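Local atomic coordinates of folylpolyglutamate synthase/dihydrofolate synthase (PDB entry 1O5Z), a protein that probably catalyses the magnesium- and ATP-dependent addition of L-glutamate to dihydropteroate and to tetrahydrofolyl-polyglutamates in folate biosynthesis. Residues L50-I55 and M139-F144; V66-S71 and L98-I103; L207-R212 and K218-V223; N250-C255 and H271-A276; N258-L263 and L290-I295. One frame throughout, in Å; residues are numbered along the deposited sequence.

Contact 1 of 5, residues L50-I55 and M139-F144; sequences LEYKTI and MAFLYF
The Y52 side chain reaches from the loop residue just before strand 53-58 to the helix 139-144 and ends between the side chains of F141 and F144. Its hydroxyl donates to the backbone O of F141, with 2.8 Å between Y52 OH and F141 O. The C=O...donor angle is 108°, and the hydroxyl lies in the carbonyl plane on a lone pair. F141 O in turn lies at the edge of the Y52 ring, near its plane. The two phenylalanines each turn a ring edge to the hydroxyl: F141 CD2 comes to 3.2 Å from Y52 OH, while the F144 ring is more distant, its CD2 3.8 Å from that oxygen. F144 instead touches the tyrosine with its CB, 3.5 Å from Y52 CZ, in an oblique approach. Strand 53-58, in which T54 lies, is flanked by strands 151-155 and 173-175 in the main sheet of the Mur ligase middle domain, and helix 132-146 packs against that sheet. As in other P-loop NTPase-like folds, this strand probably leads into the nucleotide-binding loop before helix 63-77. Y52 holds CG between its backbone N and carbonyl carbon (chi1 36°), which directs the ring at the helix. A152 packs against both Y52 and F144.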
# COMPACT_ATOMS: atom_id res chain seq x y z
N LEU A 50 3.52 -15.20 16.91
CA LEU A 50 4.57 -15.13 17.92
C LEU A 50 5.78 -15.98 17.57
O LEU A 50 6.70 -16.18 18.36
CB LEU A 50 3.98 -15.64 19.24
CG LEU A 50 2.75 -14.91 19.73
CD1 LEU A 50 2.21 -15.58 21.03
CD2 LEU A 50 3.12 -13.46 19.91
N GLU A 51 5.79 -16.44 16.34
CA GLU A 51 6.71 -17.47 15.89
C GLU A 51 7.90 -16.87 15.17
O GLU A 51 8.71 -17.62 14.69
CB GLU A 51 5.94 -18.37 14.92
CG GLU A 51 6.22 -19.81 15.05
CD GLU A 51 5.33 -20.40 16.10
OE1 GLU A 51 4.14 -20.62 15.75
OE2 GLU A 51 5.83 -20.61 17.24
N TYR A 52 7.98 -15.53 15.05
CA TYR A 52 9.02 -14.87 14.29
C TYR A 52 9.06 -13.40 14.70
O TYR A 52 8.12 -12.89 15.24
CB TYR A 52 8.77 -14.97 12.76
CG TYR A 52 7.28 -14.90 12.39
CD1 TYR A 52 6.59 -13.67 12.36
CD2 TYR A 52 6.55 -16.05 12.15
CE1 TYR A 52 5.22 -13.63 12.11
CE2 TYR A 52 5.19 -16.00 11.86
CZ TYR A 52 4.54 -14.81 11.89
OH TYR A 52 3.24 -14.75 11.58
N LYS A 53 10.18 -12.75 14.44
CA LYS A 53 10.32 -11.31 14.66
C LYS A 53 9.44 -10.57 13.68
O LYS A 53 9.10 -11.07 12.61
CB LYS A 53 11.79 -10.84 14.48
CG LYS A 53 12.83 -11.55 15.33
CD LYS A 53 12.45 -11.46 16.83
CE LYS A 53 13.48 -12.13 17.79
NZ LYS A 53 12.82 -12.58 19.09
N THR A 54 9.12 -9.33 14.03
CA THR A 54 8.07 -8.62 13.37
C THR A 54 8.46 -7.15 13.28
O THR A 54 9.21 -6.65 14.14
CB THR A 54 6.80 -8.94 14.17
OG1 THR A 54 5.88 -9.70 13.34
CG2 THR A 54 6.09 -7.79 14.61
N ILE A 55 8.04 -6.49 12.19
CA ILE A 55 8.18 -5.03 12.06
C ILE A 55 6.82 -4.51 11.67
O ILE A 55 6.15 -5.10 10.86
CB ILE A 55 9.24 -4.64 11.03
CG1 ILE A 55 10.59 -5.10 11.52
CG2 ILE A 55 9.26 -3.12 10.78
CD1 ILE A 55 11.65 -5.06 10.40
N MET A 139 -4.55 -15.42 8.30
CA MET A 139 -4.01 -16.19 7.21
C MET A 139 -2.55 -15.85 6.95
O MET A 139 -1.74 -16.72 6.81
CB MET A 139 -4.77 -15.90 5.94
CG MET A 139 -6.15 -16.54 5.85
SD MET A 139 -6.92 -16.24 4.20
CE MET A 139 -5.44 -16.42 3.12
N ALA A 140 -2.23 -14.56 6.87
CA ALA A 140 -0.86 -14.16 6.69
C ALA A 140 -0.00 -14.66 7.83
O ALA A 140 1.01 -15.26 7.59
CB ALA A 140 -0.77 -12.68 6.59
N PHE A 141 -0.43 -14.43 9.07
CA PHE A 141 0.36 -14.87 10.23
C PHE A 141 0.63 -16.35 10.22
O PHE A 141 1.72 -16.80 10.53
CB PHE A 141 -0.34 -14.53 11.54
CG PHE A 141 -0.21 -13.10 11.95
CD1 PHE A 141 -1.32 -12.41 12.40
CD2 PHE A 141 1.03 -12.46 11.98
CE1 PHE A 141 -1.23 -11.04 12.80
CE2 PHE A 141 1.13 -11.14 12.41
CZ PHE A 141 -0.02 -10.43 12.83
N LEU A 142 -0.39 -17.11 9.88
CA LEU A 142 -0.27 -18.57 9.82
C LEU A 142 0.69 -18.98 8.69
O LEU A 142 1.54 -19.83 8.85
CB LEU A 142 -1.67 -19.16 9.56
CG LEU A 142 -1.77 -20.67 9.63
CD1 LEU A 142 -1.14 -21.15 10.89
CD2 LEU A 142 -3.22 -21.17 9.50
N TYR A 143 0.54 -18.33 7.54
CA TYR A 143 1.37 -18.62 6.40
C TYR A 143 2.86 -18.36 6.73
O TYR A 143 3.70 -19.18 6.46
CB TYR A 143 0.90 -17.76 5.25
CG TYR A 143 1.72 -17.83 4.01
CD1 TYR A 143 1.63 -18.90 3.16
CD2 TYR A 143 2.52 -16.75 3.62
CE1 TYR A 143 2.33 -18.95 1.99
CE2 TYR A 143 3.22 -16.78 2.46
CZ TYR A 143 3.11 -17.87 1.63
OH TYR A 143 3.80 -17.93 0.46
N PHE A 144 3.14 -17.21 7.33
CA PHE A 144 4.46 -16.88 7.75
C PHE A 144 5.01 -17.90 8.68
O PHE A 144 6.19 -18.20 8.60
CB PHE A 144 4.49 -15.50 8.42
CG PHE A 144 4.01 -14.40 7.56
CD1 PHE A 144 4.13 -14.45 6.16
CD2 PHE A 144 3.45 -13.27 8.12
CE1 PHE A 144 3.67 -13.42 5.35
CE2 PHE A 144 3.00 -12.22 7.32
CZ PHE A 144 3.12 -12.31 5.91

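Contact 2 of 5, residues V66-S71 and L98-I103; sequences VANMVS and LNEEYI
E100 extends its side chain from a tight turn to S71 and N68 on one helix. From CB, CG is set anti to the carbonyl carbon (chi1 -79°), 4.0 Å from S71 CB. A bend at chi2 (-63°) then swings the carboxyl carbon between the two helix residues, with E100 CD 3.8 Å from N68 ND2 and at a similar distance from S71 CB. At the tip, E100 OE1 is 3.3 Å from N68 ND2, and the carboxylate and amide planes are nearly perpendicular, 86° apart. E100 OE2 meets S71 CB at 3.2 Å, while its hydrogen bonds go to Y85 OH and S83 OG; OE1 is salt-bridged to R97. N68 ND2 is hydrogen-bonded to the same Y85 OH, and N68 OD1 accepts from the backbone N of K303. S71 OG donates to A67 O, one turn back. The glutamate sits at the type I' turn L98-E101, the two-residue connection of the hairpin 96-98/101-102 at the margin of the main sheet, and spans to helix 63-77, which rests on strand 151-155 and borders helix 271-286.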
# COMPACT_ATOMS: atom_id res chain seq x y z
N VAL A 66 6.69 2.18 2.72
CA VAL A 66 7.72 1.95 3.76
C VAL A 66 7.81 0.45 4.07
O VAL A 66 8.91 -0.09 4.15
CB VAL A 66 7.48 2.76 5.04
CG1 VAL A 66 8.38 2.25 6.16
CG2 VAL A 66 7.74 4.27 4.78
N ALA A 67 6.67 -0.22 4.20
CA ALA A 67 6.71 -1.68 4.40
C ALA A 67 7.45 -2.40 3.29
O ALA A 67 8.29 -3.25 3.52
CB ALA A 67 5.27 -2.26 4.52
N ASN A 68 7.08 -2.06 2.05
CA ASN A 68 7.68 -2.66 0.87
C ASN A 68 9.18 -2.45 0.83
O ASN A 68 9.92 -3.36 0.55
CB ASN A 68 7.07 -2.08 -0.40
CG ASN A 68 7.49 -2.84 -1.62
OD1 ASN A 68 8.38 -2.40 -2.36
ND2 ASN A 68 6.87 -4.02 -1.82
N MET A 69 9.60 -1.22 1.11
CA MET A 69 11.02 -0.89 1.15
C MET A 69 11.78 -1.70 2.24
O MET A 69 12.86 -2.27 2.01
CB MET A 69 11.16 0.59 1.42
CG MET A 69 10.75 1.46 0.24
SD MET A 69 10.82 3.22 0.71
CE MET A 69 10.14 4.04 -0.72
N VAL A 70 11.17 -1.77 3.42
CA VAL A 70 11.71 -2.56 4.49
C VAL A 70 11.81 -4.03 4.10
O VAL A 70 12.85 -4.63 4.30
CB VAL A 70 10.92 -2.33 5.80
CG1 VAL A 70 11.34 -3.29 6.83
CG2 VAL A 70 11.20 -0.95 6.32
N SER A 71 10.75 -4.60 3.53
CA SER A 71 10.79 -6.01 3.14
C SER A 71 11.83 -6.21 2.11
O SER A 71 12.52 -7.15 2.17
CB SER A 71 9.48 -6.54 2.52
OG SER A 71 8.41 -6.15 3.36
N LEU A 98 6.03 -13.96 0.46
CA LEU A 98 7.22 -14.62 0.97
C LEU A 98 8.35 -14.16 0.05
O LEU A 98 8.33 -14.40 -1.16
CB LEU A 98 7.09 -16.13 0.89
CG LEU A 98 8.26 -17.00 1.35
CD1 LEU A 98 8.59 -16.76 2.81
CD2 LEU A 98 7.85 -18.45 1.10
N ASN A 99 9.28 -13.44 0.66
CA ASN A 99 10.42 -12.93 -0.03
C ASN A 99 9.92 -12.12 -1.20
O ASN A 99 10.48 -12.13 -2.26
CB ASN A 99 11.34 -14.07 -0.42
CG ASN A 99 11.90 -14.81 0.82
OD1 ASN A 99 12.01 -14.20 1.87
ND2 ASN A 99 12.29 -16.08 0.67
N GLU A 100 8.82 -11.41 -0.95
CA GLU A 100 8.22 -10.49 -1.90
C GLU A 100 7.63 -11.16 -3.14
O GLU A 100 7.36 -10.52 -4.13
CB GLU A 100 9.20 -9.35 -2.19
CG GLU A 100 9.21 -8.30 -1.07
CD GLU A 100 7.88 -7.62 -0.92
OE1 GLU A 100 7.26 -7.25 -1.97
OE2 GLU A 100 7.44 -7.40 0.22
N GLU A 101 7.38 -12.46 -3.06
CA GLU A 101 6.63 -13.14 -4.08
C GLU A 101 5.22 -13.34 -3.52
O GLU A 101 5.09 -13.71 -2.39
CB GLU A 101 7.27 -14.47 -4.41
CG GLU A 101 8.47 -14.38 -5.32
CD GLU A 101 8.14 -13.70 -6.67
OE1 GLU A 101 7.48 -14.37 -7.54
OE2 GLU A 101 8.52 -12.50 -6.85
N TYR A 102 4.18 -13.11 -4.32
CA TYR A 102 2.80 -13.29 -3.85
C TYR A 102 2.55 -14.76 -3.48
O TYR A 102 2.93 -15.68 -4.17
CB TYR A 102 1.76 -12.89 -4.90
CG TYR A 102 1.85 -11.50 -5.48
CD1 TYR A 102 1.11 -11.16 -6.61
CD2 TYR A 102 2.68 -10.51 -4.90
CE1 TYR A 102 1.21 -9.88 -7.17
CE2 TYR A 102 2.76 -9.24 -5.45
CZ TYR A 102 2.04 -8.92 -6.56
OH TYR A 102 2.16 -7.64 -7.07
N ILE A 103 1.83 -14.96 -2.39
CA ILE A 103 1.32 -16.26 -2.07
C ILE A 103 0.62 -16.83 -3.32
O ILE A 103 -0.00 -16.09 -4.07
CB ILE A 103 0.37 -16.12 -0.88
CG1 ILE A 103 -0.08 -17.50 -0.36
CG2 ILE A 103 -0.86 -15.26 -1.23
CD1 ILE A 103 -0.82 -17.41 0.96

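Contact 3 of 5, residues L207-R212 and K218-V223; sequences LVTGER and KVMEDV
The E211 carboxylate is the flat group beside M220, yet the end of its side chain leads away from the methionine, which meets the aliphatic CB and CG instead. M220 CE lies 3.7 Å from E211 CB, and the two side chains cross at about a right angle. The carboxylate oxygens are engaged by other residues: OE1 accepts from the backbone N of V178, and OE2 forms a salt bridge with K213. T209 and M220 approach tip to tip, the methyl CE being 3.5 Å from T209 OG1. With a methyl as partner this is van der Waals contact; the polar demands of T209 OG1 are met by E211 N at 3.0 Å, closing an ST turn, and by the backbone O of I175. Strand 207-209, helix 214-227 and strand 231-233 form a beta-alpha-beta unit, in which two neighbouring parallel strands at one side of the main sheet are joined through the helix. M220 is the residue through which segment 218-223 rests on segment 207-212. A bend at chi3 (-87°) turns its methyl toward T209 and E211, while M220 CB meets L207 CD2 at 3.9 Å, those side chains again crossing nearly perpendicularly. I175 and M231, on the flanking strands, also pack against the methionine.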
# COMPACT_ATOMS: atom_id res chain seq x y z
N LEU A 207 10.00 3.60 18.25
CA LEU A 207 9.05 4.16 17.30
C LEU A 207 9.81 5.04 16.31
O LEU A 207 10.65 5.89 16.72
CB LEU A 207 8.03 5.05 18.03
CG LEU A 207 7.28 6.08 17.15
CD1 LEU A 207 6.36 5.34 16.13
CD2 LEU A 207 6.50 7.05 18.02
N VAL A 208 9.50 4.86 15.03
CA VAL A 208 9.99 5.74 13.98
C VAL A 208 8.84 6.46 13.29
O VAL A 208 7.85 5.84 12.92
CB VAL A 208 10.77 4.95 12.96
CG1 VAL A 208 11.26 5.86 11.84
CG2 VAL A 208 11.88 4.26 13.64
N THR A 209 8.98 7.77 13.11
CA THR A 209 7.98 8.56 12.38
C THR A 209 8.50 9.58 11.36
O THR A 209 9.54 10.26 11.56
CB THR A 209 6.93 9.19 13.36
OG1 THR A 209 5.87 9.84 12.62
CG2 THR A 209 7.56 10.25 14.24
N GLY A 210 7.76 9.66 10.25
CA GLY A 210 7.98 10.67 9.21
C GLY A 210 7.09 11.87 9.40
O GLY A 210 6.97 12.69 8.50
N GLU A 211 6.49 11.99 10.58
CA GLU A 211 5.49 13.02 10.84
C GLU A 211 6.20 14.26 11.36
O GLU A 211 7.22 14.16 12.07
CB GLU A 211 4.41 12.53 11.81
CG GLU A 211 3.23 13.51 12.06
CD GLU A 211 2.62 14.07 10.78
OE1 GLU A 211 2.30 13.30 9.84
OE2 GLU A 211 2.46 15.31 10.71
N ARG A 212 5.67 15.41 10.95
CA ARG A 212 6.15 16.71 11.35
C ARG A 212 5.09 17.59 12.04
O ARG A 212 5.46 18.56 12.69
CB ARG A 212 6.67 17.45 10.13
CG ARG A 212 7.89 16.84 9.45
CD ARG A 212 8.48 17.83 8.48
NE ARG A 212 9.73 17.43 7.83
CZ ARG A 212 9.78 16.57 6.82
NH1 ARG A 212 8.67 15.99 6.35
NH2 ARG A 212 10.95 16.26 6.29
N LYS A 218 3.22 15.31 19.45
CA LYS A 218 2.91 15.43 20.88
C LYS A 218 2.25 14.15 21.43
O LYS A 218 2.63 13.62 22.47
CB LYS A 218 2.05 16.69 21.14
CG LYS A 218 2.85 18.02 21.13
CD LYS A 218 2.01 19.36 20.97
CE LYS A 218 2.84 20.57 21.47
NZ LYS A 218 2.61 21.94 20.83
N VAL A 219 1.29 13.61 20.69
CA VAL A 219 0.64 12.39 21.12
C VAL A 219 1.64 11.23 21.15
O VAL A 219 1.77 10.52 22.15
CB VAL A 219 -0.56 12.03 20.19
CG1 VAL A 219 -1.24 10.73 20.66
CG2 VAL A 219 -1.53 13.18 20.09
N MET A 220 2.35 11.04 20.04
CA MET A 220 3.30 9.95 19.91
C MET A 220 4.40 10.08 20.95
O MET A 220 4.83 9.08 21.50
CB MET A 220 3.92 9.92 18.51
CG MET A 220 2.90 9.70 17.41
SD MET A 220 3.57 9.45 15.75
CE MET A 220 3.73 11.11 15.12
N GLU A 221 4.86 11.30 21.21
CA GLU A 221 5.84 11.55 22.25
C GLU A 221 5.34 11.07 23.59
O GLU A 221 6.07 10.41 24.33
CB GLU A 221 6.16 13.05 22.37
CG GLU A 221 7.08 13.55 21.25
CD GLU A 221 7.06 15.08 21.10
OE1 GLU A 221 6.62 15.80 22.02
OE2 GLU A 221 7.49 15.55 20.03
N ASP A 222 4.10 11.44 23.92
CA ASP A 222 3.50 11.07 25.19
C ASP A 222 3.37 9.56 25.31
O ASP A 222 3.72 8.99 26.34
CB ASP A 222 2.15 11.78 25.38
CG ASP A 222 2.30 13.30 25.53
OD1 ASP A 222 1.50 13.94 26.25
OD2 ASP A 222 3.21 13.94 24.97
N VAL A 223 2.90 8.89 24.26
CA VAL A 223 2.79 7.42 24.30
C VAL A 223 4.13 6.68 24.41
O VAL A 223 4.29 5.82 25.28
CB VAL A 223 1.98 6.87 23.13
CG1 VAL A 223 1.90 5.36 23.21
CG2 VAL A 223 0.58 7.50 23.15

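Contact 4 of 5, residues N250-C255 and H271-A276; sequences NRFDYC and HQIENA
F252 and I273 make the tight centre of this contact. The methyl CG2 of I273 is 3.5 Å from F252 CG and nearly as close to F252 CB, so it packs at the root of the ring. At the far end of the ring, A276 CB approaches F252 CZ to 3.5 Å. Both meet the ring obliquely, and the side chains of F252 and I273 slide past each other in opposite directions. F252 carries CG between its backbone N and carbonyl carbon (chi1 67°), which lays the ring along the helix from I273 to A276. One edge of the ring faces the backbone O of N250.

Packing thins toward N250, whose CB is 4.1 Å from I273 CD1; its amide is occupied instead by Y339, K246, N268 and L265. On the strand's other face, R251 and D253 point away from the helix and are partly exposed, R251 forming a salt bridge with E249. E274 likewise turns off the interface, to R212. The axes of strand 250-255 and helix 271-276 approach to 9.7 Å, at 40° between their directions. Strand 250-255 is the middle member of a three-stranded antiparallel sheet, with helix 271-286 laid on one face; V240 and L263, on the two neighbouring strands, also touch F252. Such a small antiparallel sheet beside the larger, mostly parallel one is a feature of Mur ligase middle domains.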
# COMPACT_ATOMS: atom_id res chain seq x y z
N ASN A 250 15.91 8.09 -8.89
CA ASN A 250 15.76 9.21 -7.97
C ASN A 250 16.78 9.10 -6.86
O ASN A 250 16.77 8.18 -6.07
CB ASN A 250 14.35 9.25 -7.40
CG ASN A 250 13.30 9.38 -8.49
OD1 ASN A 250 13.09 10.48 -9.03
ND2 ASN A 250 12.68 8.25 -8.86
N ARG A 251 17.64 10.09 -6.81
CA ARG A 251 18.88 9.99 -6.11
C ARG A 251 18.85 10.88 -4.86
O ARG A 251 18.41 12.03 -4.91
CB ARG A 251 19.98 10.33 -7.12
CG ARG A 251 21.39 10.07 -6.72
CD ARG A 251 22.37 10.18 -7.92
NE ARG A 251 21.92 9.45 -9.14
CZ ARG A 251 22.19 8.16 -9.44
NH1 ARG A 251 22.91 7.35 -8.65
NH2 ARG A 251 21.70 7.66 -10.57
N PHE A 252 19.28 10.32 -3.73
CA PHE A 252 19.29 11.02 -2.44
C PHE A 252 20.38 10.53 -1.48
O PHE A 252 20.91 9.43 -1.63
CB PHE A 252 17.90 10.93 -1.79
CG PHE A 252 17.52 9.55 -1.38
CD1 PHE A 252 17.20 8.58 -2.34
CD2 PHE A 252 17.49 9.20 -0.02
CE1 PHE A 252 16.82 7.25 -1.95
CE2 PHE A 252 17.13 7.90 0.40
CZ PHE A 252 16.79 6.92 -0.57
N ASP A 253 20.72 11.39 -0.51
CA ASP A 253 21.54 11.02 0.66
C ASP A 253 20.64 10.73 1.85
O ASP A 253 19.56 11.31 1.96
CB ASP A 253 22.52 12.14 1.04
CG ASP A 253 23.37 12.59 -0.11
OD1 ASP A 253 23.57 11.79 -1.06
OD2 ASP A 253 23.86 13.74 -0.17
N TYR A 254 21.08 9.84 2.74
CA TYR A 254 20.40 9.55 4.00
C TYR A 254 21.36 9.81 5.17
O TYR A 254 22.53 9.47 5.06
CB TYR A 254 19.94 8.09 4.02
CG TYR A 254 19.44 7.63 5.39
CD1 TYR A 254 18.13 7.88 5.79
CD2 TYR A 254 20.28 6.96 6.27
CE1 TYR A 254 17.66 7.44 7.06
CE2 TYR A 254 19.85 6.53 7.51
CZ TYR A 254 18.54 6.78 7.91
OH TYR A 254 18.13 6.36 9.14
N CYS A 255 20.86 10.41 6.26
CA CYS A 255 21.61 10.57 7.52
C CYS A 255 20.83 9.99 8.68
O CYS A 255 19.83 10.56 9.08
CB CYS A 255 21.84 12.04 7.84
SG CYS A 255 22.81 12.95 6.63
N HIS A 271 7.94 12.37 -2.10
CA HIS A 271 7.46 11.70 -0.87
C HIS A 271 8.07 10.33 -0.69
O HIS A 271 8.17 9.88 0.43
CB HIS A 271 5.94 11.52 -0.81
CG HIS A 271 5.22 12.76 -0.40
ND1 HIS A 271 5.51 13.43 0.77
CD2 HIS A 271 4.24 13.48 -1.01
CE1 HIS A 271 4.75 14.51 0.87
NE2 HIS A 271 3.97 14.56 -0.20
N GLN A 272 8.42 9.65 -1.79
CA GLN A 272 8.97 8.32 -1.67
C GLN A 272 10.39 8.37 -1.14
O GLN A 272 10.86 7.40 -0.51
CB GLN A 272 8.91 7.54 -2.98
CG GLN A 272 7.51 7.32 -3.52
CD GLN A 272 6.55 6.67 -2.53
OE1 GLN A 272 5.35 6.91 -2.62
NE2 GLN A 272 7.04 5.89 -1.58
N ILE A 273 11.08 9.49 -1.35
CA ILE A 273 12.42 9.61 -0.83
C ILE A 273 12.34 9.73 0.69
O ILE A 273 13.14 9.13 1.46
CB ILE A 273 13.19 10.72 -1.54
CG1 ILE A 273 13.65 10.21 -2.90
CG2 ILE A 273 14.43 11.16 -0.75
CD1 ILE A 273 14.00 11.31 -3.86
N GLU A 274 11.31 10.41 1.16
CA GLU A 274 11.08 10.45 2.59
C GLU A 274 10.65 9.11 3.15
O GLU A 274 11.03 8.74 4.25
CB GLU A 274 10.08 11.56 2.94
CG GLU A 274 10.69 12.93 2.76
CD GLU A 274 10.07 13.99 3.62
OE1 GLU A 274 9.04 13.75 4.27
OE2 GLU A 274 10.63 15.10 3.66
N ASN A 275 9.85 8.37 2.41
CA ASN A 275 9.45 7.06 2.88
C ASN A 275 10.69 6.20 3.00
O ASN A 275 10.82 5.42 3.89
CB ASN A 275 8.47 6.43 1.88
CG ASN A 275 7.07 7.07 1.93
OD1 ASN A 275 6.27 6.90 1.01
ND2 ASN A 275 6.80 7.80 2.95
N ALA A 276 11.60 6.33 2.04
CA ALA A 276 12.90 5.64 2.09
C ALA A 276 13.72 5.98 3.36
O ALA A 276 14.19 5.08 4.03
CB ALA A 276 13.71 5.91 0.82

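Contact 5 of 5, residues N258-L263 and L290-I295; sequences NTFEDL and LSEKAI
E292 and I295, one turn apart on the helix, both meet the outer end of the F260 ring from one side of its plane. The aliphatic part of the glutamate runs beside the ring, E292 CG being 3.6 Å from F260 CE2. Its carboxylate oxygen OE1 is at the ring edge, also 3.6 Å from F260 CE2, where the partly positive ring hydrogens would probably suit it. The carboxylate and ring planes are 64° apart. I295 crosses the ring at about a right angle and brings its CD1 to 3.6 Å from F260 CZ. L263 CD2 touches I295 CG2 more loosely, at 4.4 Å.

E292 reaches the ring because its chain is extended, with CG opposite the backbone N (chi1 -176°). Its OE2 is held by a salt bridge to R296, whose guanidinium also donates to the backbone oxygens of E261 and D262, tying the glutamate to the strand corner. L280, from helix 271-286, packs on both L263 and I295. The start of the helix is fixed by S291, the N-cap: A294 N donates to S291 OG at 3.1 Å, and the same hydroxyl is bonded to Q77. On the strand side, D262 and L263 both face F252 in a G1 beta bulge. The arrangement is thus a bulged edge strand of a three-stranded antiparallel sheet packed against the N-capped first turn of helix 292-301.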
# COMPACT_ATOMS: atom_id res chain seq x y z
N ASN A 258 23.60 5.46 10.35
CA ASN A 258 24.45 5.44 9.17
C ASN A 258 24.12 6.57 8.23
O ASN A 258 23.03 7.14 8.25
CB ASN A 258 24.26 4.15 8.39
CG ASN A 258 24.45 2.93 9.24
OD1 ASN A 258 25.32 2.90 10.10
ND2 ASN A 258 23.60 1.92 9.04
N THR A 259 25.10 6.84 7.38
CA THR A 259 25.01 7.84 6.36
C THR A 259 25.29 7.17 5.03
O THR A 259 26.19 6.34 4.91
CB THR A 259 26.00 8.95 6.68
OG1 THR A 259 25.42 9.78 7.70
CG2 THR A 259 26.22 9.90 5.48
N PHE A 260 24.46 7.49 4.05
CA PHE A 260 24.58 6.95 2.71
C PHE A 260 24.41 8.12 1.75
O PHE A 260 23.61 9.04 2.01
CB PHE A 260 23.52 5.90 2.47
CG PHE A 260 23.60 4.73 3.41
CD1 PHE A 260 22.59 4.49 4.33
CD2 PHE A 260 24.70 3.86 3.37
CE1 PHE A 260 22.68 3.39 5.21
CE2 PHE A 260 24.80 2.76 4.24
CZ PHE A 260 23.79 2.53 5.16
N GLU A 261 25.19 8.12 0.68
CA GLU A 261 25.12 9.16 -0.32
C GLU A 261 24.72 8.56 -1.67
O GLU A 261 25.11 7.44 -2.00
CB GLU A 261 26.47 9.86 -0.47
CG GLU A 261 27.19 10.21 0.83
CD GLU A 261 28.40 11.05 0.54
OE1 GLU A 261 28.26 12.06 -0.20
OE2 GLU A 261 29.51 10.73 1.02
N ASP A 262 23.94 9.31 -2.45
CA ASP A 262 23.46 8.85 -3.77
C ASP A 262 22.81 7.46 -3.78
O ASP A 262 23.12 6.62 -4.63
CB ASP A 262 24.55 8.98 -4.83
CG ASP A 262 24.95 10.43 -5.02
OD1 ASP A 262 26.17 10.70 -5.13
OD2 ASP A 262 24.11 11.38 -5.03
N LEU A 263 21.90 7.26 -2.84
CA LEU A 263 20.96 6.18 -2.90
C LEU A 263 19.98 6.44 -4.03
O LEU A 263 19.68 7.57 -4.34
CB LEU A 263 20.21 6.05 -1.59
CG LEU A 263 21.03 5.79 -0.33
CD1 LEU A 263 20.13 5.96 0.86
CD2 LEU A 263 21.59 4.39 -0.32
N LEU A 290 22.52 -5.47 8.55
CA LEU A 290 22.16 -5.10 7.19
C LEU A 290 23.36 -4.59 6.46
O LEU A 290 24.12 -3.84 7.05
CB LEU A 290 21.16 -3.95 7.21
CG LEU A 290 19.94 -4.17 6.38
CD1 LEU A 290 19.14 -5.32 7.03
CD2 LEU A 290 19.17 -2.88 6.39
N SER A 291 23.48 -4.95 5.19
CA SER A 291 24.57 -4.47 4.37
C SER A 291 24.05 -3.28 3.64
O SER A 291 22.86 -3.18 3.40
CB SER A 291 25.07 -5.54 3.38
OG SER A 291 24.06 -6.01 2.50
N GLU A 292 24.97 -2.40 3.28
CA GLU A 292 24.68 -1.30 2.39
C GLU A 292 24.25 -1.81 1.02
O GLU A 292 23.40 -1.20 0.38
CB GLU A 292 25.92 -0.40 2.24
CG GLU A 292 25.64 0.81 1.39
CD GLU A 292 26.83 1.73 1.28
OE1 GLU A 292 27.61 1.76 2.23
OE2 GLU A 292 26.97 2.41 0.25
N LYS A 293 24.83 -2.93 0.58
CA LYS A 293 24.39 -3.55 -0.68
C LYS A 293 22.88 -3.85 -0.70
O LYS A 293 22.22 -3.54 -1.69
CB LYS A 293 25.17 -4.83 -0.96
CG LYS A 293 24.86 -5.48 -2.32
CD LYS A 293 25.53 -6.86 -2.46
CE LYS A 293 25.71 -7.26 -3.96
NZ LYS A 293 24.55 -8.09 -4.47
N ALA A 294 22.39 -4.48 0.36
CA ALA A 294 20.99 -4.82 0.51
C ALA A 294 20.07 -3.58 0.57
O ALA A 294 18.98 -3.59 0.05
CB ALA A 294 20.78 -5.65 1.77
N ILE A 295 20.55 -2.54 1.24
CA ILE A 295 19.81 -1.31 1.36
C ILE A 295 19.69 -0.74 -0.05
O ILE A 295 18.60 -0.39 -0.51
CB ILE A 295 20.56 -0.34 2.33
CG1 ILE A 295 20.37 -0.78 3.77
CG2 ILE A 295 20.07 1.09 2.20
CD1 ILE A 295 21.38 -0.16 4.68

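Contacts 1, 2 and 3 all reach the main mixed sheet, whereas contacts 4 and 5 share the small antiparallel one. Contact 2 falls, along the chain, between the two segments of contact 1; their centres are 13 Å apart, and Y143 packs on I103. Contact 3 follows, its centre about 26 Å from that of contact 1. Contacts 4 and 5 alternate in sequence, have centres 11 Å apart and are joined by neighbouring strands. Helix 271-286 unites the groups: M69 of contact 2 packs on it, and E274 of contact 4 forms a salt bridge with R212 of contact 3. That helix thus lies between elements of both sheets, consistent with one Mur ligase middle domain.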